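Local coordinates for clostripain-related protein (PDB 5L20) that probably acts as a cysteine peptidase of the clostripain (C11) family, this chain being an N-terminal piece of the protein with a three-layer alpha/beta/alpha fold, at residues Pro7-Val12 and Pro101-Ser106; Thr11-Leu16 and Ser91-Val96; Asn25-Ile30 and Ile49-Thr54; Glu45-Phe50 and Phe61-Glu66. All coordinates share one frame; numbering follows the deposited sequence.

Contact 1 of 4, residues Pro7-Val12 and Pro101-Ser106; sequences PTEQTV and PTKRYS
Gln10 lays its aliphatic carbons over one face of the Arg104 guanidinium, with CG 3.8 Å from Arg104 NH1 and the amide plane turned 36° from the guanidinium. The Tyr105 ring has the hydroxyl of Thr102 above one face, displaced toward the rim, while Thr11 OG1 approaches it obliquely, 3.5 Å from Tyr105 CE2. Tyr105 (CG anti to its carbonyl carbon, chi1 -65°) runs alongside Thr11, and its OH accepts the Thr102 N-H at 3.0 Å and bonds Ser100 O. Threonines suit this corner: their hydroxyls meet, Thr11 OG1 to Thr102 OG1 2.7 Å, with Ser100 OG also bonded to Thr11. Thr102 OG1 donates to Arg104 O (2.8 Å), and Thr11 N reaches the same oxygen (2.9 Å) from the opposite face of the carbonyl plane. Just before the two strands begin, Glu9 and Lys103 run side by side, and Lys103 NZ meets the syn lone pair of Glu9 OE2 in a 3.0 Å salt bridge. With an alanine in place of Glu9, the lysine ammonium would probably lose its mate and be free to swing into solvent. The backbone ladder is parallel, as Arg104 N to Glu9 O and Ser106 N to Thr11 O illustrate. It joins strand 104-109, at the sheet's edge within this chain, to strand 10-16, which has strand 45-52 as its other neighbour; helix 86-99 touches Thr11 and Tyr105 through Val96 and Gln97.

Contact 2 of 4, residues Thr11-Leu16 and Ser91-Val96; sequences TVFMYL and SILNDV
Val96 presses one methyl into the middle of the Phe13 ring: CG2 stands 3.6 Å from the ring centroid and 14° off its normal, a CH-pi contact over the face. Its other branch, CG1, reaches Thr11 CG2 at 4.0 Å, the forked valine giving each of two strand side chains a methyl. Phe13 holds CG anti to its backbone N (chi1 177°), which sends the ring out toward the helix. There the methyls of the preceding turn receive its far end: Leu93 CD2 lies 3.6 Å from Phe13 CE2, and Ile92 CG2 3.8 Å from Phe13 CZ, both approaching obliquely. Branched residues spaced along the helix leave a hollow that a flat ring can fill. An alanine at Phe13 would probably open a gap facing Ile92, Leu93 and Val96, leaving the Val96 methyl without the face it rests on. Toward the strand's end Ile92 CD1 makes a looser contact with Tyr15. Helix 86-99 packs on the sheet face formed by Thr11, Phe13 and Tyr15, running roughly against strand 10-16, the segments at 145°, with Phe50 of the adjacent strand 45-52 and Leu60 of strand 57-66 alongside. Helix 23-37 meets the other face, where Leu16 touches Phe26 and Ile30.

Contact 3 of 4, residues Asn25-Ile30 and Ile49-Thr54; sequences NFYQNI and IFMCTT
Ile49 begins the run by turning its CD1 toward Ile30 of the helix, where it meets CG1 at 4.1 Å and also touches the CG2 branch. Two isoleucines suit a buried helix-strand interface, since their branched ends cross obliquely, methyl against branch. Two residues on, and so on the same sheet face, Met51 carries most of the contact. Its side chain is fully extended, with CG anti to the backbone N (chi1 180°), and this straight, unbranched chain spans the distance to the helix. The sulfur lies against Ile30, SD to CD1 3.6 Å. The terminal methyl then slides over one face of the Tyr27 ring, with CE 3.6 Å from the centroid and 15° off the normal. SD itself stands 4.3 Å from that centroid, obliquely, giving a Met-aromatic contact beside the CH-pi one. These residues belong to a beta-alpha-beta unit: strand 10-16 leads into helix 23-37, which returns to strand 45-52, and helix and strand segments lie at 161° to one another. On its other flank Met51 CE touches Phe26 CB at 3.9 Å and lies near the edge of the phenylalanine ring; Phe26 also packs on a modified side chain of the bound peptide. At Thr53 the chain turns a corner, and Thr53 CG2 comes to 3.5 Å from Tyr27 OH. A water lying in the plane of the tyrosine ring, at its edge, hydrogen-bonds Tyr27 OH (2.9 Å) and donates to Thr53 O (2.9 Å), linking the tyrosine hydroxyl to the corner. Thr53 OG1 makes a weak hydrogen bond to Lys57 O.

Contact 4 of 4, residues Glu45-Phe50 and Phe61-Glu66; sequences ERIIIF and FELAYE
Glu62 reaches across to the neighbouring strand. CB packs against Ile48 CD1 at 3.8 Å, and CG passes 3.4 Å from Ile47 O. Because CG is anti to the backbone N (chi1 177°) and the chain stays extended, the carboxylate arrives beside Arg46, its OE2 3.2 Å from Arg46 CD; Glu62 CD and OE1 also lie against that methylene. OE2 lies at the edge of the guanidinium, in its plane, although the two flat groups are turned 77° apart; the salt bridge to Arg46 NE is long at 3.9 Å, and Arg46 NH1 is engaged by Ser100 OG. A long acidic residue suits this place, its methylenes covering an isoleucine while its tip lies beside the arginine. A water beside OE2 accepts from Ile47 N at 3.1 Å and also lies close to Leu63 O, filling in where the strands diverge. On the other face the side chains that meet are apolar: Ile47, Ile49, Phe61 and Leu63. Phe61 places CG between its backbone N and carbonyl carbon (chi1 62°), which lays the ring across Ile49, with Ile49 CB 3.9 Å from the ring centroid and over its face. Leu63 sets CD2 at the edge of that ring, while its CD1 packs on Ile49 CD1 at 3.9 Å; His72 stacks with Phe61. Ile49 and Phe61 form a hydrogen-bonded antiparallel pair, Ile49 N to Phe61 O at 2.8 Å with its reciprocal bond. The two strands make a twisted beta hairpin, 45-52 and 57-66, where the mixed sheet changes from parallel to antiparallel.

How the contacts relate
Strand 10-16 opens the fold, and two long loops close on it. Contact 2 brings helix 86-99 back to it, and slightly later in the chain contact 1 adds strand 104-109 beside it; the two share Thr11 and Val12. Contacts 3 and 4 are nested inside both loops. Contact 3 closes the short step from helix 23-37 to strand 45-52, and contact 4, sharing Ile49 and Phe50 with it, closes the hairpin onto strand 57-66. Backbone bonds from strand 10-16 to strand 45-52, such as Leu16 N to Phe50 O, join the two pairs. Together they tie four of the five strands of the mixed sheet, with helix 86-99 on one face and helix 23-37 on the other.

Contact 1 of 4, residues Pro7-Val12 and Pro101-Ser106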
# COMPACT_ATOMS: atom_id res chain seq x y z
N PRO A 7 -10.67 14.69 -2.47
CA PRO A 7 -9.24 15.02 -2.30
C PRO A 7 -8.50 14.85 -3.62
O PRO A 7 -8.68 13.86 -4.32
CB PRO A 7 -8.76 14.01 -1.26
CG PRO A 7 -9.67 12.85 -1.44
CD PRO A 7 -11.00 13.40 -1.85
N THR A 8 -7.68 15.83 -3.97
CA THR A 8 -7.03 15.80 -5.26
C THR A 8 -5.55 16.13 -5.17
O THR A 8 -4.88 16.16 -6.20
CB THR A 8 -7.66 16.78 -6.25
OG1 THR A 8 -7.67 18.10 -5.68
CG2 THR A 8 -9.09 16.35 -6.63
N GLU A 9 -5.02 16.42 -3.98
CA GLU A 9 -3.64 16.89 -3.94
C GLU A 9 -2.58 15.76 -3.93
O GLU A 9 -1.60 15.84 -4.68
CB GLU A 9 -3.39 17.81 -2.73
CG GLU A 9 -4.11 19.15 -2.80
CD GLU A 9 -3.75 19.95 -4.04
OE1 GLU A 9 -2.55 20.01 -4.40
OE2 GLU A 9 -4.68 20.51 -4.67
N GLN A 10 -2.77 14.75 -3.09
CA GLN A 10 -1.71 13.77 -2.87
C GLN A 10 -2.27 12.40 -2.57
O GLN A 10 -3.24 12.28 -1.86
CB GLN A 10 -0.81 14.20 -1.71
CG GLN A 10 0.37 13.27 -1.47
CD GLN A 10 0.86 13.38 -0.05
OE1 GLN A 10 0.07 13.59 0.88
NE2 GLN A 10 2.16 13.18 0.16
N THR A 11 -1.66 11.38 -3.17
CA THR A 11 -1.89 10.00 -2.80
C THR A 11 -0.62 9.46 -2.18
O THR A 11 0.46 9.54 -2.81
CB THR A 11 -2.19 9.13 -4.03
OG1 THR A 11 -3.36 9.63 -4.69
CG2 THR A 11 -2.39 7.70 -3.64
N VAL A 12 -0.73 8.93 -0.96
CA VAL A 12 0.36 8.20 -0.34
C VAL A 12 0.08 6.72 -0.57
O VAL A 12 -0.94 6.19 -0.09
CB VAL A 12 0.47 8.49 1.19
CG1 VAL A 12 1.55 7.66 1.83
CG2 VAL A 12 0.73 9.99 1.43
N PRO A 101 -6.99 9.64 -8.34
CA PRO A 101 -6.42 10.65 -9.21
C PRO A 101 -6.02 11.90 -8.43
O PRO A 101 -6.89 12.59 -7.89
CB PRO A 101 -7.57 10.98 -10.18
CG PRO A 101 -8.63 10.00 -9.88
CD PRO A 101 -8.44 9.47 -8.53
N THR A 102 -4.72 12.17 -8.34
CA THR A 102 -4.25 13.30 -7.55
C THR A 102 -3.10 13.95 -8.28
O THR A 102 -2.53 13.36 -9.21
CB THR A 102 -3.77 12.87 -6.12
OG1 THR A 102 -2.79 11.82 -6.23
CG2 THR A 102 -4.92 12.36 -5.26
N LYS A 103 -2.73 15.16 -7.85
CA LYS A 103 -1.64 15.89 -8.45
C LYS A 103 -0.30 15.22 -8.17
O LYS A 103 0.58 15.18 -9.04
CB LYS A 103 -1.61 17.33 -7.93
CG LYS A 103 -2.77 18.17 -8.42
CD LYS A 103 -2.78 19.55 -7.78
CE LYS A 103 -4.04 20.32 -8.19
NZ LYS A 103 -4.16 21.61 -7.46
N ARG A 104 -0.15 14.73 -6.95
CA ARG A 104 1.11 14.16 -6.50
C ARG A 104 0.91 12.73 -5.98
O ARG A 104 -0.16 12.39 -5.46
CB ARG A 104 1.71 14.98 -5.33
CG ARG A 104 2.05 16.45 -5.56
CD ARG A 104 2.61 17.02 -4.19
NE ARG A 104 1.60 17.63 -3.31
CZ ARG A 104 1.44 17.43 -1.99
NH1 ARG A 104 2.19 16.60 -1.25
NH2 ARG A 104 0.46 18.10 -1.37
N TYR A 105 1.98 11.94 -6.07
CA TYR A 105 2.05 10.58 -5.53
C TYR A 105 3.32 10.36 -4.78
O TYR A 105 4.36 10.89 -5.17
CB TYR A 105 1.99 9.53 -6.67
CG TYR A 105 0.65 9.56 -7.38
CD1 TYR A 105 0.40 10.49 -8.38
CD2 TYR A 105 -0.36 8.68 -7.00
CE1 TYR A 105 -0.86 10.57 -8.99
CE2 TYR A 105 -1.62 8.75 -7.62
CZ TYR A 105 -1.83 9.70 -8.60
OH TYR A 105 -3.09 9.75 -9.18
N SER A 106 3.24 9.60 -3.69
CA SER A 106 4.43 9.15 -2.99
C SER A 106 4.32 7.66 -2.72
O SER A 106 3.22 7.10 -2.79
CB SER A 106 4.62 9.90 -1.68
OG SER A 106 3.58 9.59 -0.77
O HOH W 1 -9.15 12.66 -6.82

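Contact 2 of 4, residues Thr11-Leu16 and Ser91-Val96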
# COMPACT_ATOMS: atom_id res chain seq x y z
N THR A 11 -1.66 11.38 -3.17
CA THR A 11 -1.89 10.00 -2.80
C THR A 11 -0.62 9.46 -2.18
O THR A 11 0.46 9.54 -2.81
CB THR A 11 -2.19 9.13 -4.03
OG1 THR A 11 -3.36 9.63 -4.69
CG2 THR A 11 -2.39 7.70 -3.64
N VAL A 12 -0.73 8.93 -0.96
CA VAL A 12 0.36 8.20 -0.34
C VAL A 12 0.08 6.72 -0.57
O VAL A 12 -0.94 6.19 -0.09
CB VAL A 12 0.47 8.49 1.19
CG1 VAL A 12 1.55 7.66 1.83
CG2 VAL A 12 0.73 9.99 1.43
N PHE A 13 0.95 6.07 -1.33
CA PHE A 13 0.79 4.66 -1.66
C PHE A 13 1.72 3.81 -0.82
O PHE A 13 2.94 3.86 -1.00
CB PHE A 13 1.04 4.44 -3.15
CG PHE A 13 0.97 3.00 -3.58
CD1 PHE A 13 -0.04 2.16 -3.11
CD2 PHE A 13 1.91 2.50 -4.48
CE1 PHE A 13 -0.09 0.84 -3.53
CE2 PHE A 13 1.85 1.19 -4.90
CZ PHE A 13 0.87 0.36 -4.43
N MET A 14 1.15 3.01 0.08
CA MET A 14 1.91 2.08 0.89
C MET A 14 1.90 0.74 0.17
O MET A 14 0.82 0.13 -0.02
CB MET A 14 1.31 1.96 2.29
CG MET A 14 2.17 1.06 3.18
SD MET A 14 1.59 1.09 4.89
CE MET A 14 2.95 2.01 5.58
N TYR A 15 3.09 0.27 -0.17
CA TYR A 15 3.29 -0.89 -1.03
C TYR A 15 4.02 -1.97 -0.23
O TYR A 15 5.18 -1.78 0.19
CB TYR A 15 4.12 -0.46 -2.25
CG TYR A 15 4.50 -1.57 -3.21
CD1 TYR A 15 3.51 -2.32 -3.82
CD2 TYR A 15 5.82 -1.86 -3.52
CE1 TYR A 15 3.82 -3.33 -4.72
CE2 TYR A 15 6.16 -2.86 -4.45
CZ TYR A 15 5.15 -3.58 -5.03
OH TYR A 15 5.43 -4.60 -5.89
N LEU A 16 3.30 -3.08 0.01
CA LEU A 16 3.75 -4.13 0.92
C LEU A 16 3.73 -5.47 0.18
O LEU A 16 2.86 -6.33 0.44
CB LEU A 16 2.89 -4.16 2.20
CG LEU A 16 2.87 -2.84 2.98
CD1 LEU A 16 1.72 -2.87 4.00
CD2 LEU A 16 4.21 -2.62 3.65
N SER A 91 1.20 -2.03 -13.58
CA SER A 91 -0.23 -2.25 -13.53
C SER A 91 -0.82 -1.90 -12.17
O SER A 91 -1.91 -1.30 -12.09
CB SER A 91 -0.54 -3.69 -13.90
OG SER A 91 -1.95 -3.86 -13.98
N ILE A 92 -0.10 -2.24 -11.10
CA ILE A 92 -0.54 -1.87 -9.75
C ILE A 92 -0.58 -0.34 -9.59
O ILE A 92 -1.55 0.22 -9.07
CB ILE A 92 0.35 -2.53 -8.66
CG1 ILE A 92 0.11 -4.03 -8.66
CG2 ILE A 92 0.04 -1.98 -7.28
CD1 ILE A 92 1.22 -4.83 -7.99
N LEU A 93 0.47 0.33 -10.08
CA LEU A 93 0.49 1.78 -9.97
C LEU A 93 -0.60 2.43 -10.84
O LEU A 93 -1.10 3.51 -10.52
CB LEU A 93 1.87 2.31 -10.37
CG LEU A 93 2.98 2.03 -9.37
CD1 LEU A 93 4.28 2.48 -9.95
CD2 LEU A 93 2.73 2.75 -8.04
N ASN A 94 -0.97 1.80 -11.96
CA ASN A 94 -2.08 2.34 -12.76
C ASN A 94 -3.42 2.16 -12.03
O ASN A 94 -4.28 3.03 -12.08
CB ASN A 94 -2.15 1.67 -14.14
CG ASN A 94 -1.04 2.14 -15.07
OD1 ASN A 94 -0.44 3.20 -14.85
ND2 ASN A 94 -0.77 1.36 -16.11
N ASP A 95 -3.55 1.05 -11.30
CA ASP A 95 -4.73 0.87 -10.43
C ASP A 95 -4.77 2.00 -9.39
O ASP A 95 -5.81 2.61 -9.14
CB ASP A 95 -4.68 -0.48 -9.71
CG ASP A 95 -4.97 -1.66 -10.62
OD1 ASP A 95 -5.60 -1.49 -11.69
OD2 ASP A 95 -4.61 -2.78 -10.20
N VAL A 96 -3.63 2.27 -8.74
CA VAL A 96 -3.59 3.33 -7.72
C VAL A 96 -4.04 4.66 -8.32
O VAL A 96 -4.85 5.39 -7.73
CB VAL A 96 -2.15 3.46 -7.13
CG1 VAL A 96 -2.04 4.73 -6.25
CG2 VAL A 96 -1.85 2.21 -6.34

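Contact 3 of 4, residues Asn25-Ile30 and Ile49-Thr54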
# COMPACT_ATOMS: atom_id res chain seq x y z
N ASN A 25 4.34 -7.95 10.96
CA ASN A 25 4.87 -6.60 11.19
C ASN A 25 4.14 -5.57 10.32
O ASN A 25 3.88 -4.46 10.75
CB ASN A 25 6.37 -6.56 10.93
CG ASN A 25 7.15 -7.54 11.79
OD1 ASN A 25 7.43 -8.67 11.36
ND2 ASN A 25 7.49 -7.13 13.00
N PHE A 26 3.82 -5.94 9.08
CA PHE A 26 3.11 -5.04 8.19
C PHE A 26 1.71 -4.71 8.72
O PHE A 26 1.23 -3.57 8.62
CB PHE A 26 2.98 -5.65 6.79
CG PHE A 26 4.29 -5.77 6.03
CD1 PHE A 26 5.46 -5.15 6.44
CD2 PHE A 26 4.32 -6.54 4.87
CE1 PHE A 26 6.62 -5.31 5.72
CE2 PHE A 26 5.46 -6.70 4.14
CZ PHE A 26 6.61 -6.10 4.56
N TYR A 27 1.01 -5.72 9.25
CA TYR A 27 -0.29 -5.45 9.83
C TYR A 27 -0.19 -4.42 10.97
O TYR A 27 -1.03 -3.54 11.06
CB TYR A 27 -0.94 -6.74 10.33
CG TYR A 27 -1.52 -7.58 9.21
CD1 TYR A 27 -2.48 -7.04 8.34
CD2 TYR A 27 -1.12 -8.89 9.01
CE1 TYR A 27 -3.02 -7.80 7.30
CE2 TYR A 27 -1.65 -9.67 7.97
CZ TYR A 27 -2.60 -9.11 7.14
OH TYR A 27 -3.14 -9.87 6.11
N GLN A 28 0.87 -4.50 11.77
CA GLN A 28 1.06 -3.52 12.84
C GLN A 28 1.44 -2.15 12.28
O GLN A 28 1.01 -1.11 12.78
CB GLN A 28 2.13 -4.03 13.83
CG GLN A 28 2.46 -3.08 14.99
CD GLN A 28 1.26 -2.80 15.90
OE1 GLN A 28 0.40 -3.66 16.08
NE2 GLN A 28 1.20 -1.60 16.46
N ASN A 29 2.24 -2.13 11.20
CA ASN A 29 2.50 -0.86 10.52
C ASN A 29 1.20 -0.18 10.05
O ASN A 29 1.00 1.04 10.19
CB ASN A 29 3.40 -1.06 9.28
CG ASN A 29 4.82 -1.47 9.62
OD1 ASN A 29 5.40 -2.30 8.93
ND2 ASN A 29 5.40 -0.90 10.68
N ILE A 30 0.30 -0.97 9.47
CA ILE A 30 -0.98 -0.44 9.00
C ILE A 30 -1.82 0.06 10.17
O ILE A 30 -2.38 1.16 10.12
CB ILE A 30 -1.75 -1.50 8.17
CG1 ILE A 30 -1.01 -1.78 6.84
CG2 ILE A 30 -3.19 -1.00 7.87
CD1 ILE A 30 -1.45 -3.05 6.15
N ILE A 49 -3.30 1.39 0.00
CA ILE A 49 -2.40 0.34 0.41
C ILE A 49 -2.55 -0.89 -0.47
O ILE A 49 -3.68 -1.33 -0.72
CB ILE A 49 -2.62 -0.06 1.88
CG1 ILE A 49 -2.55 1.21 2.74
CG2 ILE A 49 -1.64 -1.14 2.29
CD1 ILE A 49 -2.58 0.98 4.23
N PHE A 50 -1.43 -1.39 -1.00
CA PHE A 50 -1.35 -2.70 -1.65
C PHE A 50 -0.65 -3.62 -0.69
O PHE A 50 0.49 -3.35 -0.30
CB PHE A 50 -0.58 -2.63 -2.97
CG PHE A 50 -0.31 -3.97 -3.60
CD1 PHE A 50 0.83 -4.71 -3.25
CD2 PHE A 50 -1.18 -4.47 -4.57
CE1 PHE A 50 1.10 -5.94 -3.90
CE2 PHE A 50 -0.92 -5.68 -5.21
CZ PHE A 50 0.22 -6.42 -4.88
N MET A 51 -1.30 -4.71 -0.29
CA MET A 51 -0.62 -5.66 0.57
C MET A 51 -0.85 -7.10 0.14
O MET A 51 -2.00 -7.52 -0.05
CB MET A 51 -1.05 -5.50 2.03
CG MET A 51 -0.33 -6.49 2.91
SD MET A 51 -0.66 -6.21 4.64
CE MET A 51 0.06 -7.69 5.32
N CYS A 52 0.24 -7.83 -0.04
CA CYS A 52 0.19 -9.29 -0.25
C CYS A 52 -0.17 -9.95 1.07
O CYS A 52 0.54 -9.79 2.06
CB CYS A 52 1.52 -9.83 -0.76
SG CYS A 52 1.88 -9.44 -2.48
N THR A 53 -1.27 -10.69 1.09
CA THR A 53 -1.62 -11.42 2.31
C THR A 53 -1.02 -12.83 2.26
O THR A 53 -0.86 -13.48 3.30
CB THR A 53 -3.13 -11.51 2.47
OG1 THR A 53 -3.68 -12.05 1.27
CG2 THR A 53 -3.73 -10.12 2.68
N THR A 54 -0.74 -13.31 1.04
CA THR A 54 0.10 -14.48 0.81
C THR A 54 1.02 -14.16 -0.36
O THR A 54 0.92 -13.07 -0.94
CB THR A 54 -0.72 -15.75 0.47
OG1 THR A 54 -1.21 -15.66 -0.88
CG2 THR A 54 -1.89 -15.94 1.45
O HOH W 2 -1.94 -12.50 5.76

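Contact 4 of 4, residues Glu45-Phe50 and Phe61-Glu66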
# COMPACT_ATOMS: atom_id res chain seq x y z
N GLU A 45 -5.90 14.55 0.70
CA GLU A 45 -5.02 13.41 0.40
C GLU A 45 -5.75 12.10 0.59
O GLU A 45 -6.73 12.04 1.33
CB GLU A 45 -3.78 13.43 1.30
CG GLU A 45 -2.95 14.72 1.26
CD GLU A 45 -3.42 15.77 2.27
OE1 GLU A 45 -4.30 15.47 3.11
OE2 GLU A 45 -2.88 16.89 2.22
N ARG A 46 -5.26 11.06 -0.08
CA ARG A 46 -5.73 9.69 0.14
C ARG A 46 -4.56 8.79 0.51
O ARG A 46 -3.43 9.02 0.04
CB ARG A 46 -6.40 9.12 -1.11
CG ARG A 46 -7.75 9.75 -1.53
CD ARG A 46 -8.49 8.81 -2.53
NE ARG A 46 -9.59 9.44 -3.25
CZ ARG A 46 -9.44 10.22 -4.33
NH1 ARG A 46 -8.22 10.50 -4.81
NH2 ARG A 46 -10.51 10.76 -4.91
N ILE A 47 -4.83 7.77 1.30
CA ILE A 47 -3.87 6.72 1.60
C ILE A 47 -4.38 5.44 0.95
O ILE A 47 -5.50 5.00 1.26
CB ILE A 47 -3.68 6.49 3.11
CG1 ILE A 47 -3.06 7.74 3.74
CG2 ILE A 47 -2.79 5.27 3.32
CD1 ILE A 47 -2.92 7.68 5.23
N ILE A 48 -3.59 4.87 0.06
CA ILE A 48 -3.92 3.65 -0.67
C ILE A 48 -2.88 2.60 -0.32
O ILE A 48 -1.68 2.91 -0.33
CB ILE A 48 -3.92 3.88 -2.20
CG1 ILE A 48 -4.84 5.03 -2.61
CG2 ILE A 48 -4.18 2.55 -2.93
CD1 ILE A 48 -6.32 4.76 -2.28
N ILE A 49 -3.30 1.39 0.00
CA ILE A 49 -2.40 0.34 0.41
C ILE A 49 -2.55 -0.89 -0.47
O ILE A 49 -3.68 -1.33 -0.72
CB ILE A 49 -2.62 -0.06 1.88
CG1 ILE A 49 -2.55 1.21 2.74
CG2 ILE A 49 -1.64 -1.14 2.29
CD1 ILE A 49 -2.58 0.98 4.23
N PHE A 50 -1.43 -1.39 -1.00
CA PHE A 50 -1.35 -2.70 -1.65
C PHE A 50 -0.65 -3.62 -0.69
O PHE A 50 0.49 -3.35 -0.30
CB PHE A 50 -0.58 -2.63 -2.97
CG PHE A 50 -0.31 -3.97 -3.60
CD1 PHE A 50 0.83 -4.71 -3.25
CD2 PHE A 50 -1.18 -4.47 -4.57
CE1 PHE A 50 1.10 -5.94 -3.90
CE2 PHE A 50 -0.92 -5.68 -5.21
CZ PHE A 50 0.22 -6.42 -4.88
N PHE A 61 -6.52 -1.39 -0.98
CA PHE A 61 -7.59 -0.74 -0.24
C PHE A 61 -7.22 0.68 0.17
O PHE A 61 -6.03 1.07 0.14
CB PHE A 61 -7.99 -1.56 1.01
CG PHE A 61 -6.89 -1.74 2.04
CD1 PHE A 61 -5.98 -2.79 1.92
CD2 PHE A 61 -6.81 -0.91 3.14
CE1 PHE A 61 -4.99 -2.98 2.88
CE2 PHE A 61 -5.80 -1.09 4.10
CZ PHE A 61 -4.92 -2.12 3.97
N GLU A 62 -8.23 1.45 0.54
CA GLU A 62 -8.04 2.82 0.97
C GLU A 62 -8.26 2.94 2.47
O GLU A 62 -9.14 2.27 3.02
CB GLU A 62 -8.97 3.77 0.21
CG GLU A 62 -8.88 5.22 0.67
CD GLU A 62 -9.69 6.16 -0.19
OE1 GLU A 62 -10.35 5.68 -1.14
OE2 GLU A 62 -9.66 7.39 0.05
N LEU A 63 -7.42 3.73 3.15
CA LEU A 63 -7.68 4.12 4.53
C LEU A 63 -8.35 5.45 4.49
O LEU A 63 -7.78 6.41 3.98
CB LEU A 63 -6.40 4.23 5.35
CG LEU A 63 -5.64 2.97 5.70
CD1 LEU A 63 -4.52 3.40 6.65
CD2 LEU A 63 -6.55 1.94 6.34
N ALA A 64 -9.55 5.53 5.03
CA ALA A 64 -10.23 6.81 5.02
C ALA A 64 -10.86 7.12 6.37
O ALA A 64 -10.95 6.26 7.24
CB ALA A 64 -11.29 6.84 3.93
N TYR A 65 -11.25 8.37 6.53
CA TYR A 65 -11.88 8.82 7.75
C TYR A 65 -13.36 9.00 7.47
O TYR A 65 -13.74 9.75 6.58
CB TYR A 65 -11.23 10.11 8.23
CG TYR A 65 -11.76 10.64 9.55
CD1 TYR A 65 -11.36 10.08 10.75
CD2 TYR A 65 -12.65 11.72 9.58
CE1 TYR A 65 -11.83 10.57 11.96
CE2 TYR A 65 -13.13 12.21 10.78
CZ TYR A 65 -12.71 11.64 11.97
OH TYR A 65 -13.19 12.13 13.16
N GLU A 66 -14.20 8.28 8.21
CA GLU A 66 -15.64 8.34 7.97
C GLU A 66 -16.39 8.17 9.29
O GLU A 66 -16.02 7.32 10.10
CB GLU A 66 -16.08 7.26 6.97
O HOH W 3 -7.85 8.02 1.98